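Local coordinates for protein alpha-rhamnosidase (Dictyoglomus thermophilum, PDB 6I60) that probably hydrolyses terminal non-reducing alpha-L-rhamnose residues from alpha-L-rhamnosides, as a bacterial glycoside hydrolase, at residues G362-I376 with E428-L442. Numbering follows the deposited sequence.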
loop_
_atom_site.group_PDB
_atom_site.type_symbol
_atom_site.label_atom_id
_atom_site.label_comp_id
_atom_site.label_asym_id
_atom_site.label_seq_id
_atom_site.Cartn_x
_atom_site.Cartn_y
_atom_site.Cartn_z
ATOM N N GLY A 362 -27.088 29.448 8.507
ATOM C CA GLY A 362 -27.496 28.121 8.104
ATOM C C GLY A 362 -26.371 27.208 7.673
ATOM O O GLY A 362 -26.592 25.995 7.550
ATOM N N THR A 363 -25.176 27.742 7.442
ATOM C CA THR A 363 -24.017 26.963 7.028
ATOM C C THR A 363 -23.125 26.731 8.242
ATOM O O THR A 363 -22.710 27.689 8.903
ATOM C CB THR A 363 -23.246 27.688 5.925
ATOM O OG1 THR A 363 -24.131 27.993 4.839
ATOM C CG2 THR A 363 -22.098 26.831 5.416
ATOM N N TYR A 364 -22.832 25.465 8.532
ATOM C CA TYR A 364 -22.006 25.086 9.671
ATOM C C TYR A 364 -20.809 24.282 9.184
ATOM O O TYR A 364 -20.969 23.311 8.435
ATOM C CB TYR A 364 -22.821 24.293 10.695
ATOM C CG TYR A 364 -23.910 25.125 11.329
ATOM C CD1 TYR A 364 -25.180 25.185 10.768
ATOM C CD2 TYR A 364 -23.661 25.872 12.473
ATOM C CE1 TYR A 364 -26.175 25.957 11.337
ATOM C CE2 TYR A 364 -24.651 26.646 13.050
ATOM C CZ TYR A 364 -25.905 26.686 12.477
ATOM O OH TYR A 364 -26.889 27.457 13.050
ATOM N N VAL A 365 -19.616 24.688 9.611
ATOM C CA VAL A 365 -18.358 24.119 9.139
ATOM C C VAL A 365 -17.686 23.382 10.288
ATOM O O VAL A 365 -17.582 23.915 11.400
ATOM C CB VAL A 365 -17.430 25.207 8.576
ATOM C CG1 VAL A 365 -16.035 24.649 8.373
ATOM C CG2 VAL A 365 -17.993 25.764 7.279
ATOM N N TYR A 366 -17.219 22.166 10.015
ATOM C CA TYR A 366 -16.503 21.354 10.986
ATOM C C TYR A 366 -15.039 21.230 10.589
ATOM O O TYR A 366 -14.700 21.195 9.404
ATOM C CB TYR A 366 -17.120 19.959 11.100
ATOM C CG TYR A 366 -18.418 19.923 11.868
ATOM C CD1 TYR A 366 -19.618 20.269 11.259
ATOM C CD2 TYR A 366 -18.447 19.544 13.201
ATOM C CE1 TYR A 366 -20.808 20.236 11.958
ATOM C CE2 TYR A 366 -19.631 19.508 13.908
ATOM C CZ TYR A 366 -20.809 19.854 13.282
ATOM O OH TYR A 366 -21.991 19.820 13.981
ATOM N N ASP A 367 -14.171 21.164 11.594
ATOM C CA ASP A 367 -12.744 20.944 11.394
ATOM C C ASP A 367 -12.341 19.701 12.171
ATOM O O ASP A 367 -12.569 19.621 13.383
ATOM C CB ASP A 367 -11.926 22.157 11.844
ATOM C CG ASP A 367 -10.434 21.958 11.650
ATOM O OD1 ASP A 367 -10.046 20.996 10.954
ATOM O OD2 ASP A 367 -9.648 22.764 12.192
ATOM N N PHE A 368 -11.752 18.733 11.476
ATOM C CA PHE A 368 -11.316 17.497 12.109
ATOM C C PHE A 368 -9.871 17.549 12.583
ATOM O O PHE A 368 -9.414 16.597 13.224
ATOM C CB PHE A 368 -11.500 16.322 11.146
ATOM C CG PHE A 368 -12.901 15.790 11.101
ATOM C CD1 PHE A 368 -13.382 14.986 12.119
ATOM C CD2 PHE A 368 -13.740 16.099 10.043
ATOM C CE1 PHE A 368 -14.673 14.494 12.081
ATOM C CE2 PHE A 368 -15.031 15.610 10.001
ATOM C CZ PHE A 368 -15.498 14.806 11.021
ATOM N N GLY A 369 -9.146 18.627 12.286
ATOM C CA GLY A 369 -7.766 18.765 12.699
ATOM C C GLY A 369 -6.769 17.924 11.935
ATOM O O GLY A 369 -5.581 17.939 12.280
ATOM N N GLN A 370 -7.203 17.198 10.909
ATOM C CA GLN A 370 -6.311 16.325 10.162
ATOM C C GLN A 370 -6.916 16.070 8.790
ATOM O O GLN A 370 -8.121 15.831 8.673
ATOM C CB GLN A 370 -6.080 15.003 10.905
ATOM C CG GLN A 370 -5.418 13.914 10.071
ATOM C CD GLN A 370 -3.930 14.133 9.911
ATOM O OE1 GLN A 370 -3.226 14.424 10.878
ATOM N NE2 GLN A 370 -3.440 13.998 8.682
ATOM N N ASN A 371 -6.076 16.139 7.761
ATOM C CA ASN A 371 -6.483 15.807 6.400
ATOM C C ASN A 371 -6.470 14.290 6.247
ATOM O O ASN A 371 -5.401 13.672 6.194
ATOM C CB ASN A 371 -5.550 16.476 5.395
ATOM C CG ASN A 371 -6.108 16.478 3.987
ATOM O OD1 ASN A 371 -7.027 15.724 3.666
ATOM N ND2 ASN A 371 -5.548 17.324 3.134
ATOM N N TYR A 372 -7.655 13.685 6.179
ATOM C CA TYR A 372 -7.762 12.235 6.064
ATOM C C TYR A 372 -8.659 11.855 4.894
ATOM O O TYR A 372 -9.013 12.709 4.074
ATOM C CB TYR A 372 -8.288 11.625 7.367
ATOM C CG TYR A 372 -9.720 11.983 7.702
ATOM C CD1 TYR A 372 -10.069 13.281 8.059
ATOM C CD2 TYR A 372 -10.721 11.021 7.674
ATOM C CE1 TYR A 372 -11.375 13.613 8.368
ATOM C CE2 TYR A 372 -12.032 11.341 7.985
ATOM C CZ TYR A 372 -12.352 12.638 8.331
ATOM O OH TYR A 372 -13.653 12.963 8.642
ATOM N N THR A 373 -9.030 10.579 4.804
ATOM C CA THR A 373 -9.822 10.078 3.691
ATOM C C THR A 373 -10.995 9.260 4.204
ATOM O O THR A 373 -10.922 8.627 5.263
ATOM C CB THR A 373 -8.985 9.217 2.740
ATOM O OG1 THR A 373 -8.231 8.261 3.495
ATOM C CG2 THR A 373 -8.040 10.086 1.954
ATOM N N GLY A 374 -12.075 9.268 3.428
ATOM C CA GLY A 374 -13.276 8.549 3.789
ATOM C C GLY A 374 -14.524 9.397 3.669
ATOM O O GLY A 374 -14.683 10.153 2.705
ATOM N N TRP A 375 -15.417 9.276 4.644
ATOM C CA TRP A 375 -16.662 10.026 4.648
ATOM C C TRP A 375 -17.008 10.365 6.092
ATOM O O TRP A 375 -16.217 10.133 7.011
ATOM C CB TRP A 375 -17.775 9.230 3.955
ATOM C CG TRP A 375 -17.960 7.846 4.504
ATOM C CD1 TRP A 375 -18.560 7.503 5.681
ATOM C CD2 TRP A 375 -17.545 6.618 3.894
ATOM N NE1 TRP A 375 -18.544 6.139 5.842
ATOM C CE2 TRP A 375 -17.927 5.572 4.758
ATOM C CE3 TRP A 375 -16.890 6.301 2.701
ATOM C CZ2 TRP A 375 -17.674 4.234 4.468
ATOM C CZ3 TRP A 375 -16.640 4.971 2.414
ATOM C CH2 TRP A 375 -17.031 3.954 3.294
ATOM N N ILE A 376 -18.202 10.919 6.295
ATOM C CA ILE A 376 -18.679 11.261 7.625
ATOM C C ILE A 376 -20.035 10.604 7.842
ATOM O O ILE A 376 -20.716 10.195 6.900
ATOM C CB ILE A 376 -18.775 12.786 7.844
ATOM C CG1 ILE A 376 -19.888 13.384 6.986
ATOM C CG2 ILE A 376 -17.446 13.464 7.543
ATOM C CD1 ILE A 376 -20.642 14.489 7.678
ATOM N N GLU A 428 -24.465 7.500 6.284
ATOM C CA GLU A 428 -23.098 7.493 5.790
ATOM C C GLU A 428 -23.108 7.089 4.322
ATOM O O GLU A 428 -23.871 6.197 3.927
ATOM C CB GLU A 428 -22.194 6.527 6.575
ATOM C CG GLU A 428 -22.613 6.248 8.008
ATOM C CD GLU A 428 -21.713 5.226 8.684
ATOM O OE1 GLU A 428 -22.223 4.425 9.499
ATOM O OE2 GLU A 428 -20.496 5.217 8.397
ATOM N N PRO A 429 -22.290 7.727 3.491
ATOM C CA PRO A 429 -22.179 7.291 2.096
ATOM C C PRO A 429 -21.518 5.924 2.000
ATOM O O PRO A 429 -20.669 5.557 2.817
ATOM C CB PRO A 429 -21.312 8.377 1.446
ATOM C CG PRO A 429 -21.345 9.533 2.399
ATOM C CD PRO A 429 -21.497 8.936 3.758
ATOM N N ARG A 430 -21.923 5.166 0.980
ATOM C CA ARG A 430 -21.446 3.803 0.789
ATOM C C ARG A 430 -20.743 3.566 -0.538
ATOM O O ARG A 430 -20.045 2.554 -0.669
ATOM C CB ARG A 430 -22.615 2.811 0.901
ATOM C CG ARG A 430 -23.841 3.252 0.130
ATOM C CD ARG A 430 -24.826 2.114 -0.087
ATOM N NE ARG A 430 -25.445 1.646 1.153
ATOM C CZ ARG A 430 -26.254 2.371 1.922
ATOM N NH1 ARG A 430 -26.559 3.622 1.600
ATOM N NH2 ARG A 430 -26.763 1.840 3.025
ATOM N N PHE A 431 -20.899 4.456 -1.517
ATOM C CA PHE A 431 -20.346 4.259 -2.852
ATOM C C PHE A 431 -19.451 5.421 -3.274
ATOM O O PHE A 431 -19.381 5.759 -4.458
ATOM C CB PHE A 431 -21.466 4.049 -3.871
ATOM C CG PHE A 431 -22.227 2.767 -3.681
ATOM C CD1 PHE A 431 -21.557 1.579 -3.433
ATOM C CD2 PHE A 431 -23.610 2.749 -3.751
ATOM C CE1 PHE A 431 -22.255 0.396 -3.257
ATOM C CE2 PHE A 431 -24.314 1.569 -3.579
ATOM C CZ PHE A 431 -23.635 0.391 -3.330
ATOM N N THR A 432 -18.759 6.033 -2.318
ATOM C CA THR A 432 -17.875 7.156 -2.605
ATOM C C THR A 432 -16.919 7.339 -1.435
ATOM O O THR A 432 -17.073 6.724 -0.377
ATOM C CB THR A 432 -18.666 8.443 -2.859
ATOM O OG1 THR A 432 -17.760 9.545 -3.011
ATOM C CG2 THR A 432 -19.600 8.725 -1.696
ATOM N N TYR A 433 -15.924 8.197 -1.643
ATOM C CA TYR A 433 -15.034 8.613 -0.570
ATOM C C TYR A 433 -14.398 9.941 -0.954
ATOM O O TYR A 433 -14.248 10.252 -2.139
ATOM C CB TYR A 433 -13.967 7.550 -0.267
ATOM C CG TYR A 433 -12.787 7.515 -1.216
ATOM C CD1 TYR A 433 -11.621 8.212 -0.930
ATOM C CD2 TYR A 433 -12.830 6.763 -2.383
ATOM C CE1 TYR A 433 -10.537 8.175 -1.785
ATOM C CE2 TYR A 433 -11.748 6.719 -3.246
ATOM C CZ TYR A 433 -10.605 7.427 -2.941
ATOM O OH TYR A 433 -9.523 7.391 -3.790
ATOM N N HIS A 434 -14.043 10.726 0.060
ATOM C CA HIS A 434 -13.456 12.040 -0.144
ATOM C C HIS A 434 -12.202 12.188 0.704
ATOM O O HIS A 434 -12.045 11.530 1.735
ATOM C CB HIS A 434 -14.445 13.168 0.202
ATOM C CG HIS A 434 -15.880 12.817 -0.045
ATOM N ND1 HIS A 434 -16.446 12.841 -1.302
ATOM C CD2 HIS A 434 -16.867 12.447 0.805
ATOM C CE1 HIS A 434 -17.718 12.494 -1.216
ATOM N NE2 HIS A 434 -17.999 12.251 0.051
ATOM N N GLY A 435 -11.302 13.055 0.244
ATOM C CA GLY A 435 -10.143 13.444 1.021
ATOM C C GLY A 435 -10.312 14.863 1.519
ATOM O O GLY A 435 -10.491 15.785 0.718
ATOM N N PHE A 436 -10.268 15.058 2.832
ATOM C CA PHE A 436 -10.666 16.345 3.381
ATOM C C PHE A 436 -10.154 16.487 4.805
ATOM O O PHE A 436 -9.757 15.513 5.449
ATOM C CB PHE A 436 -12.190 16.505 3.355
ATOM C CG PHE A 436 -12.922 15.460 4.150
ATOM C CD1 PHE A 436 -13.147 14.197 3.622
ATOM C CD2 PHE A 436 -13.381 15.737 5.426
ATOM C CE1 PHE A 436 -13.817 13.232 4.352
ATOM C CE2 PHE A 436 -14.051 14.776 6.161
ATOM C CZ PHE A 436 -14.270 13.522 5.621
ATOM N N ARG A 437 -10.168 17.728 5.277
ATOM C CA ARG A 437 -9.998 18.052 6.685
ATOM C C ARG A 437 -11.208 18.751 7.274
ATOM O O ARG A 437 -11.479 18.592 8.467
ATOM C CB ARG A 437 -8.758 18.939 6.888
ATOM C CG ARG A 437 -8.421 19.230 8.342
ATOM C CD ARG A 437 -7.393 20.345 8.455
ATOM N NE ARG A 437 -7.296 20.866 9.815
ATOM C CZ ARG A 437 -6.222 21.475 10.309
ATOM N NH1 ARG A 437 -5.145 21.643 9.553
ATOM N NH2 ARG A 437 -6.222 21.916 11.560
ATOM N N TYR A 438 -11.952 19.497 6.463
ATOM C CA TYR A 438 -13.111 20.256 6.899
ATOM C C TYR A 438 -14.362 19.734 6.206
ATOM O O TYR A 438 -14.297 19.096 5.151
ATOM C CB TYR A 438 -12.934 21.756 6.612
ATOM C CG TYR A 438 -11.569 22.297 6.983
ATOM C CD1 TYR A 438 -10.511 22.248 6.082
ATOM C CD2 TYR A 438 -11.336 22.856 8.235
ATOM C CE1 TYR A 438 -9.262 22.738 6.416
ATOM C CE2 TYR A 438 -10.089 23.351 8.577
ATOM C CZ TYR A 438 -9.055 23.289 7.663
ATOM O OH TYR A 438 -7.811 23.778 7.992
ATOM N N VAL A 439 -15.510 20.020 6.815
ATOM C CA VAL A 439 -16.802 19.556 6.325
ATOM C C VAL A 439 -17.802 20.693 6.473
ATOM O O VAL A 439 -17.892 21.310 7.539
ATOM C CB VAL A 439 -17.283 18.305 7.087
ATOM C CG1 VAL A 439 -18.801 18.209 7.070
ATOM C CG2 VAL A 439 -16.662 17.051 6.494
ATOM N N GLU A 440 -18.545 20.976 5.406
ATOM C CA GLU A 440 -19.603 21.975 5.422
ATOM C C GLU A 440 -20.950 21.282 5.278
ATOM O O GLU A 440 -21.125 20.440 4.392
ATOM C CB GLU A 440 -19.411 22.999 4.301
ATOM C CG GLU A 440 -20.639 23.850 4.034
ATOM C CD GLU A 440 -20.563 24.585 2.714
ATOM O OE1 GLU A 440 -19.664 25.440 2.563
ATOM O OE2 GLU A 440 -21.401 24.311 1.829
ATOM N N ILE A 441 -21.895 21.631 6.146
ATOM C CA ILE A 441 -23.234 21.051 6.134
ATOM C C ILE A 441 -24.246 22.182 6.031
ATOM O O ILE A 441 -24.267 23.084 6.878
ATOM C CB ILE A 441 -23.501 20.194 7.381
ATOM C CG1 ILE A 441 -22.444 19.098 7.507
ATOM C CG2 ILE A 441 -24.901 19.590 7.324
ATOM C CD1 ILE A 441 -21.944 18.912 8.912
ATOM N N LEU A 442 -25.082 22.132 4.999
ATOM C CA LEU A 442 -26.148 23.101 4.798
ATOM C C LEU A 442 -27.483 22.378 4.850
ATOM O O LEU A 442 -27.644 21.319 4.234
ATOM C CB LEU A 442 -25.989 23.833 3.462
ATOM C CG LEU A 442 -27.089 24.846 3.131
ATOM C CD1 LEU A 442 -26.625 26.264 3.439
ATOM C CD2 LEU A 442 -27.531 24.722 1.678
#
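Two antiparallel strand pairs in the concanavalin-like domain make this contact: 363-368 runs against 438-442, and 371-373 against 434-436. Both segments turn a corner between the pairs, 362-376 at Gly369-Gln370 and 428-442 at Arg437. Tyr366 with Val439 and Tyr372 with Phe436 are hydrogen-bonded pairs. The bond from Tyr366 N to Val439 O is 2.7 Å long.

The corner is held by Asp367. Its CG lies anti to the backbone N (chi1 180°), which carries the carboxylate to Arg437. Arg437 NE gives a salt bridge of 3.0 Å to the syn lone pair of Asp367 OD1. Asp367 OD1 also accepts a hydrogen bond from Gly369 N, at 2.9 Å and from above the carboxylate plane, which closes an Asx turn. Tyr438 lies alongside Asp367, and Tyr438 OH sits over one face of the Arg437 guanidinium, toward its rim. Arg437 and Tyr438 also form a classic beta bulge opposite Ala394 of strand 388-394.

Inside the bend, the Tyr372 and Phe436 rings meet obliquely, with planes at 54°. Phe368 CE2 comes near Phe436 CE2, at 4.0 Å. Ile376 CG2 touches both Phe436 CZ and Val439 CG2, so Ile376, from strand 375-380, bridges side chains of the two strand pairs. Ile391 of strand 388-394 adds to this packing.

Trp375 closes the far end against 428-433. Trp375 CB packs on Pro429 CD at 3.7 Å. Trp375 NE1 gives a weak hydrogen bond of 3.3 Å to Glu428 OE2, which lies at the indole edge in the ring plane. Glu428 OE2 also has a salt bridge to Lys456. With an alanine in place of Trp375, Pro429 would probably lose its packing partner and Glu428 its weak indole bond. Pro429 O sits over the centre of one face of the Trp375 indole.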